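Local coordinates for tRNA threonylcarbamoyladenosine dehydratase (Escherichia coli, PDB 4D79), which catalyses the ATP-dependent dehydration of threonylcarbamoyladenosine at position 37 to its cyclic form in tRNAs that read codons beginning with adenine, at residues A46-R51 / F248-V253; G55-I60 / E91-I96. One frame throughout, in Å; residues are numbered along the deposited sequence.

Contact 1: A46-R51 / F248-V253; sequences AEALAR and FGFVAV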
loop_
_atom_site.group_PDB
_atom_site.type_symbol
_atom_site.label_atom_id
_atom_site.label_comp_id
_atom_site.label_asym_id
_atom_site.label_seq_id
_atom_site.Cartn_x
_atom_site.Cartn_y
_atom_site.Cartn_z
ATOM N N ALA B 46 2.313 1.600 -9.903
ATOM C CA ALA B 46 2.329 0.730 -11.064
ATOM C C ALA B 46 1.710 -0.616 -10.734
ATOM O O ALA B 46 0.929 -1.162 -11.534
ATOM C CB ALA B 46 3.764 0.572 -11.574
ATOM N N GLU B 47 2.050 -1.155 -9.552
ATOM C CA GLU B 47 1.454 -2.383 -9.045
ATOM C C GLU B 47 -0.062 -2.263 -8.976
ATOM O O GLU B 47 -0.797 -3.135 -9.451
ATOM C CB GLU B 47 2.033 -2.710 -7.661
ATOM C CG GLU B 47 1.470 -3.965 -7.000
ATOM C CD GLU B 47 2.201 -5.227 -7.400
ATOM O OE1 GLU B 47 3.143 -5.119 -8.219
ATOM O OE2 GLU B 47 1.857 -6.316 -6.862
ATOM N N ALA B 48 -0.548 -1.185 -8.390
ATOM C CA ALA B 48 -1.983 -1.024 -8.217
ATOM C C ALA B 48 -2.716 -0.908 -9.564
ATOM O O ALA B 48 -3.836 -1.434 -9.719
ATOM C CB ALA B 48 -2.245 0.203 -7.361
ATOM N N LEU B 49 -2.123 -0.214 -10.530
ATOM C CA LEU B 49 -2.734 -0.122 -11.864
ATOM C C LEU B 49 -2.862 -1.501 -12.507
ATOM O O LEU B 49 -3.899 -1.848 -13.068
ATOM C CB LEU B 49 -1.905 0.779 -12.752
ATOM C CG LEU B 49 -1.861 2.239 -12.384
ATOM C CD1 LEU B 49 -0.746 2.900 -13.199
ATOM C CD2 LEU B 49 -3.172 2.913 -12.596
ATOM N N ALA B 50 -1.791 -2.285 -12.455
ATOM C CA ALA B 50 -1.824 -3.616 -13.012
ATOM C C ALA B 50 -2.901 -4.479 -12.348
ATOM O O ALA B 50 -3.633 -5.220 -13.032
ATOM C CB ALA B 50 -0.439 -4.249 -12.876
ATOM N N ARG B 51 -3.018 -4.386 -11.017
ATOM C CA ARG B 51 -3.941 -5.212 -10.264
ATOM C C ARG B 51 -5.369 -4.697 -10.314
ATOM O O ARG B 51 -6.266 -5.357 -9.793
ATOM C CB ARG B 51 -3.485 -5.343 -8.808
ATOM C CG ARG B 51 -2.182 -6.144 -8.664
ATOM C CD ARG B 51 -1.982 -6.689 -7.249
ATOM N NE ARG B 51 -0.724 -7.409 -7.198
ATOM C CZ ARG B 51 -0.535 -8.641 -7.641
ATOM N NH1 ARG B 51 -1.534 -9.345 -8.132
ATOM N NH2 ARG B 51 0.670 -9.177 -7.582
ATOM N N PHE B 248 0.788 6.621 -0.641
ATOM C CA PHE B 248 0.794 7.743 -1.583
ATOM C C PHE B 248 0.450 7.253 -3.000
ATOM O O PHE B 248 -0.424 7.797 -3.664
ATOM C CB PHE B 248 2.151 8.431 -1.571
ATOM C CG PHE B 248 2.270 9.595 -0.625
ATOM C CD1 PHE B 248 2.319 9.408 0.763
ATOM C CD2 PHE B 248 2.444 10.889 -1.111
ATOM C CE1 PHE B 248 2.476 10.488 1.649
ATOM C CE2 PHE B 248 2.621 11.975 -0.223
ATOM C CZ PHE B 248 2.625 11.760 1.168
ATOM N N GLY B 249 1.109 6.188 -3.449
ATOM C CA GLY B 249 0.854 5.674 -4.776
ATOM C C GLY B 249 -0.541 5.112 -4.921
ATOM O O GLY B 249 -1.171 5.280 -5.975
ATOM N N PHE B 250 -1.047 4.424 -3.874
ATOM C CA PHE B 250 -2.390 3.860 -3.936
ATOM C C PHE B 250 -3.454 4.948 -3.940
ATOM O O PHE B 250 -4.451 4.848 -4.681
ATOM C CB PHE B 250 -2.649 2.885 -2.777
ATOM C CG PHE B 250 -1.823 1.651 -2.819
ATOM C CD1 PHE B 250 -1.192 1.246 -3.979
ATOM C CD2 PHE B 250 -1.683 0.866 -1.676
ATOM C CE1 PHE B 250 -0.434 0.115 -4.008
ATOM C CE2 PHE B 250 -0.918 -0.289 -1.712
ATOM C CZ PHE B 250 -0.319 -0.671 -2.846
ATOM N N VAL B 251 -3.254 6.009 -3.148
ATOM C CA VAL B 251 -4.210 7.109 -3.159
ATOM C C VAL B 251 -4.186 7.819 -4.514
ATOM O O VAL B 251 -5.235 8.207 -5.054
ATOM C CB VAL B 251 -3.927 8.074 -2.003
ATOM C CG1 VAL B 251 -4.673 9.393 -2.195
ATOM C CG2 VAL B 251 -4.287 7.435 -0.670
ATOM N N ALA B 252 -2.999 7.996 -5.093
ATOM C CA ALA B 252 -2.923 8.580 -6.435
ATOM C C ALA B 252 -3.717 7.760 -7.465
ATOM O O ALA B 252 -4.443 8.327 -8.285
ATOM C CB ALA B 252 -1.465 8.715 -6.862
ATOM N N VAL B 253 -3.572 6.433 -7.453
ATOM C CA VAL B 253 -4.300 5.579 -8.414
ATOM C C VAL B 253 -5.802 5.660 -8.189
ATOM O O VAL B 253 -6.573 5.887 -9.132
ATOM C CB VAL B 253 -3.776 4.138 -8.341
ATOM C CG1 VAL B 253 -4.609 3.164 -9.091
ATOM C CG2 VAL B 253 -2.351 4.109 -8.885
#

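Contact 2: G55-I60 / E91-I96; sequences GAITLI and ERIRQI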
loop_
_atom_site.group_PDB
_atom_site.type_symbol
_atom_site.label_atom_id
_atom_site.label_comp_id
_atom_site.label_asym_id
_atom_site.label_seq_id
_atom_site.Cartn_x
_atom_site.Cartn_y
_atom_site.Cartn_z
ATOM N N GLY B 55 -5.258 -1.580 -18.861
ATOM C CA GLY B 55 -4.883 -2.397 -20.012
ATOM C C GLY B 55 -3.564 -2.058 -20.650
ATOM O O GLY B 55 -2.973 -2.917 -21.320
ATOM N N ALA B 56 -3.068 -0.848 -20.426
ATOM C CA ALA B 56 -1.788 -0.421 -20.967
ATOM C C ALA B 56 -1.144 0.492 -19.944
ATOM O O ALA B 56 -1.793 1.387 -19.389
ATOM C CB ALA B 56 -1.908 0.310 -22.308
ATOM N N ILE B 57 0.119 0.248 -19.676
ATOM C CA ILE B 57 0.855 1.004 -18.686
ATOM C C ILE B 57 2.194 1.368 -19.296
ATOM O O ILE B 57 2.888 0.500 -19.834
ATOM C CB ILE B 57 1.045 0.198 -17.374
ATOM C CG1 ILE B 57 -0.319 -0.102 -16.742
ATOM C CG2 ILE B 57 1.927 0.952 -16.392
ATOM C CD1 ILE B 57 -0.262 -1.149 -15.610
ATOM N N THR B 58 2.573 2.639 -19.191
ATOM C CA THR B 58 3.922 3.078 -19.510
ATOM C C THR B 58 4.669 3.445 -18.226
ATOM O O THR B 58 4.118 4.093 -17.325
ATOM C CB THR B 58 3.900 4.271 -20.479
ATOM O OG1 THR B 58 3.310 3.859 -21.728
ATOM C CG2 THR B 58 5.326 4.834 -20.714
ATOM N N LEU B 59 5.922 2.993 -18.132
ATOM C CA LEU B 59 6.782 3.239 -16.984
ATOM C C LEU B 59 7.980 4.043 -17.456
ATOM O O LEU B 59 8.712 3.595 -18.344
ATOM C CB LEU B 59 7.264 1.928 -16.355
ATOM C CG LEU B 59 6.198 0.914 -15.987
ATOM C CD1 LEU B 59 6.801 -0.363 -15.387
ATOM C CD2 LEU B 59 5.190 1.530 -15.045
ATOM N N ILE B 60 8.205 5.201 -16.846
ATOM C CA ILE B 60 9.326 6.068 -17.230
ATOM C C ILE B 60 10.260 6.234 -16.037
ATOM O O ILE B 60 9.901 6.867 -15.040
ATOM C CB ILE B 60 8.866 7.435 -17.754
ATOM C CG1 ILE B 60 7.791 7.245 -18.812
ATOM C CG2 ILE B 60 10.095 8.202 -18.318
ATOM C CD1 ILE B 60 7.426 8.508 -19.594
ATOM N N GLU B 91 8.402 -6.475 -16.022
ATOM C CA GLU B 91 8.319 -7.931 -15.997
ATOM C C GLU B 91 7.349 -8.408 -14.929
ATOM O O GLU B 91 6.645 -9.414 -15.110
ATOM C CB GLU B 91 9.696 -8.548 -15.760
ATOM C CG GLU B 91 9.658 -10.053 -15.899
ATOM C CD GLU B 91 9.161 -10.487 -17.272
ATOM O OE1 GLU B 91 9.378 -9.735 -18.255
ATOM O OE2 GLU B 91 8.508 -11.550 -17.355
ATOM N N ARG B 92 7.325 -7.723 -13.788
ATOM C CA ARG B 92 6.356 -8.052 -12.759
ATOM C C ARG B 92 4.929 -7.828 -13.246
ATOM O O ARG B 92 4.044 -8.659 -12.990
ATOM C CB ARG B 92 6.633 -7.222 -11.517
ATOM C CG ARG B 92 5.756 -7.602 -10.371
ATOM C CD ARG B 92 6.155 -6.873 -9.083
ATOM N NE ARG B 92 5.072 -6.999 -8.136
ATOM C CZ ARG B 92 4.880 -8.068 -7.370
ATOM N NH1 ARG B 92 5.735 -9.093 -7.412
ATOM N NH2 ARG B 92 3.819 -8.110 -6.582
ATOM N N ILE B 93 4.680 -6.706 -13.932
ATOM C CA ILE B 93 3.333 -6.422 -14.426
ATOM C C ILE B 93 2.885 -7.505 -15.400
ATOM O O ILE B 93 1.715 -7.916 -15.392
ATOM C CB ILE B 93 3.273 -5.015 -15.049
ATOM C CG1 ILE B 93 3.386 -3.979 -13.922
ATOM C CG2 ILE B 93 1.986 -4.847 -15.853
ATOM C CD1 ILE B 93 3.570 -2.574 -14.394
ATOM N N ARG B 94 3.815 -8.017 -16.216
ATOM C CA ARG B 94 3.496 -9.089 -17.164
ATOM C C ARG B 94 3.151 -10.393 -16.450
ATOM O O ARG B 94 2.437 -11.236 -17.012
ATOM C CB ARG B 94 4.671 -9.306 -18.127
ATOM C CG ARG B 94 4.934 -8.081 -19.028
ATOM C CD ARG B 94 6.028 -8.279 -20.060
ATOM N NE ARG B 94 6.377 -6.996 -20.685
ATOM C CZ ARG B 94 7.552 -6.379 -20.581
ATOM N NH1 ARG B 94 8.540 -6.928 -19.885
ATOM N NH2 ARG B 94 7.745 -5.209 -21.194
ATOM N N GLN B 95 3.665 -10.591 -15.228
ATOM C CA GLN B 95 3.277 -11.731 -14.398
ATOM C C GLN B 95 1.927 -11.516 -13.738
ATOM O O GLN B 95 1.189 -12.484 -13.509
ATOM C CB GLN B 95 4.349 -11.991 -13.330
ATOM C CG GLN B 95 5.528 -12.718 -13.905
ATOM C CD GLN B 95 5.256 -14.218 -13.957
ATOM O OE1 GLN B 95 4.785 -14.826 -12.978
ATOM N NE2 GLN B 95 5.503 -14.809 -15.101
ATOM N N ILE B 96 1.588 -10.265 -13.446
ATOM C CA ILE B 96 0.292 -9.950 -12.873
ATOM C C ILE B 96 -0.793 -10.132 -13.913
ATOM O O ILE B 96 -1.805 -10.799 -13.668
ATOM C CB ILE B 96 0.282 -8.529 -12.300
ATOM C CG1 ILE B 96 1.177 -8.478 -11.027
ATOM C CG2 ILE B 96 -1.153 -8.097 -11.954
ATOM C CD1 ILE B 96 1.374 -7.084 -10.465
#

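Contact 1: A46-R51 / F248-V253
Val-253 meets both Ala-48 and Leu-49 where two helical segments pack at a crossing angle of -43°, with their axes 9.1 Å apart at closest approach. Its two methyl groups divide the work. Val-253 CG1, anti to the backbone N (chi1 170°), lies 3.8 Å from Leu-49 CD2 and also reaches Ala-48 CB at 4.2 Å, whereas Val-253 CG2 rests 4.0 Å from Leu-49 CG. The leucine and valine side chains cross obliquely, and Leu-49 CD2 lies against both valine methyls, with Val-253 CG2 at 4.0 Å. An alanine in place of Val-253 would lack both methyls and would probably leave Leu-49 CD2 without its partner on this helix and open a gap beside Ala-48 CB.

Ala-48 lies between Phe-250 and Val-253. Its methyl points toward the facing helix and approaches the CD1-CE1 side of the Phe-250 ring at an oblique angle, with Ala-48 CB 3.7 Å from Phe-250 CD1 and almost as close to CE1. Phe-250 starts beside its own backbone N, with CG anti to the carbonyl carbon (chi1 -66°), which carries the ring across to the alanine. All four residues are buried and the interface is wholly apolar; the charges of segment 46-51 sit apart from it, where Arg-51 NE binds Glu-47 OE2 at 2.8 Å, in the guanidinium plane but from above the carboxylate plane.

The contact joins helix 42-51, which follows the first strand of the Rossmann-like ThiF domain, to the long C-terminal helix 242-266. Met-243 and Ala-246 of the second subunit pack on Ala-48 and Phe-250, respectively, placing this pair at the dimer interface. Helix 85-96 lies against helix 42-51, while Phe-248 and Val-251 of the C-terminal helix pack on strands 164-168 and 202-206.

Contact 2: G55-I60 / E91-I96
Ile-57 of strand 56-60 and Ile-93 of helix 85-96 mark the nearest backbone approach, with their CA atoms 8.9 Å apart, a spacing bridged by side chains alone. In the Rossmann-like fold of the ThiF family, this is a helix lying over one face of the parallel part of the central sheet. Helix 85-96 also leads into the neighbouring strand 101-105, which runs parallel to 56-60, so the unit is a right-handed beta-alpha-beta crossover.

Ile-93 carries the helix side of the contact and has the largest share of the buried surface. With chi1 at -71° and chi2 at 170° its CG1 branch is drawn out toward the sheet, which puts CD1 at the tip. Ile-93 CD1 touches two strand residues: Leu-59 CD1, tip to tip at 4.0 Å, and Ile-57 CD1, more loosely at 4.3 Å. Ile-57 and Leu-59, two positions apart on the strand, both point toward the helix, while Thr-58 between them faces the other side of the sheet, where its OG1 is hydrogen-bonded to His-32.

Further apolar groups complete the layer: Val-102 touches Ile-93, and helix 42-51 supplies Leu-49 against Ile-57 and Ala-46 against Leu-59. Beside this contact, Arg-94 and Glu-91 form a salt bridge along the helix; its hydrogen bond is weak, with Glu-91 OE1 at the guanidinium edge, in plane, 3.4 Å from Arg-94 NH1.

Overall arrangement
Contact 2 is nested in the chain within the loop closed by contact 1, and their centres lie 12 Å apart. Helix 42-51 belongs to the first and is followed in the chain by strand 56-60 of the second. A salt bridge joins them, Arg-92 NH2 to Glu-47 OE2 at 2.7 Å, so this carboxylate oxygen is shared by Arg-92 and Arg-51. That shared partner probably offsets the closeness of the two guanidinium groups. Both contacts touch the second subunit. Bound ATP is nearer contact 2, about 9 Å from the side chain of Leu-59 against about 14 Å from that of Phe-250, and Ile-60 belongs to its pocket.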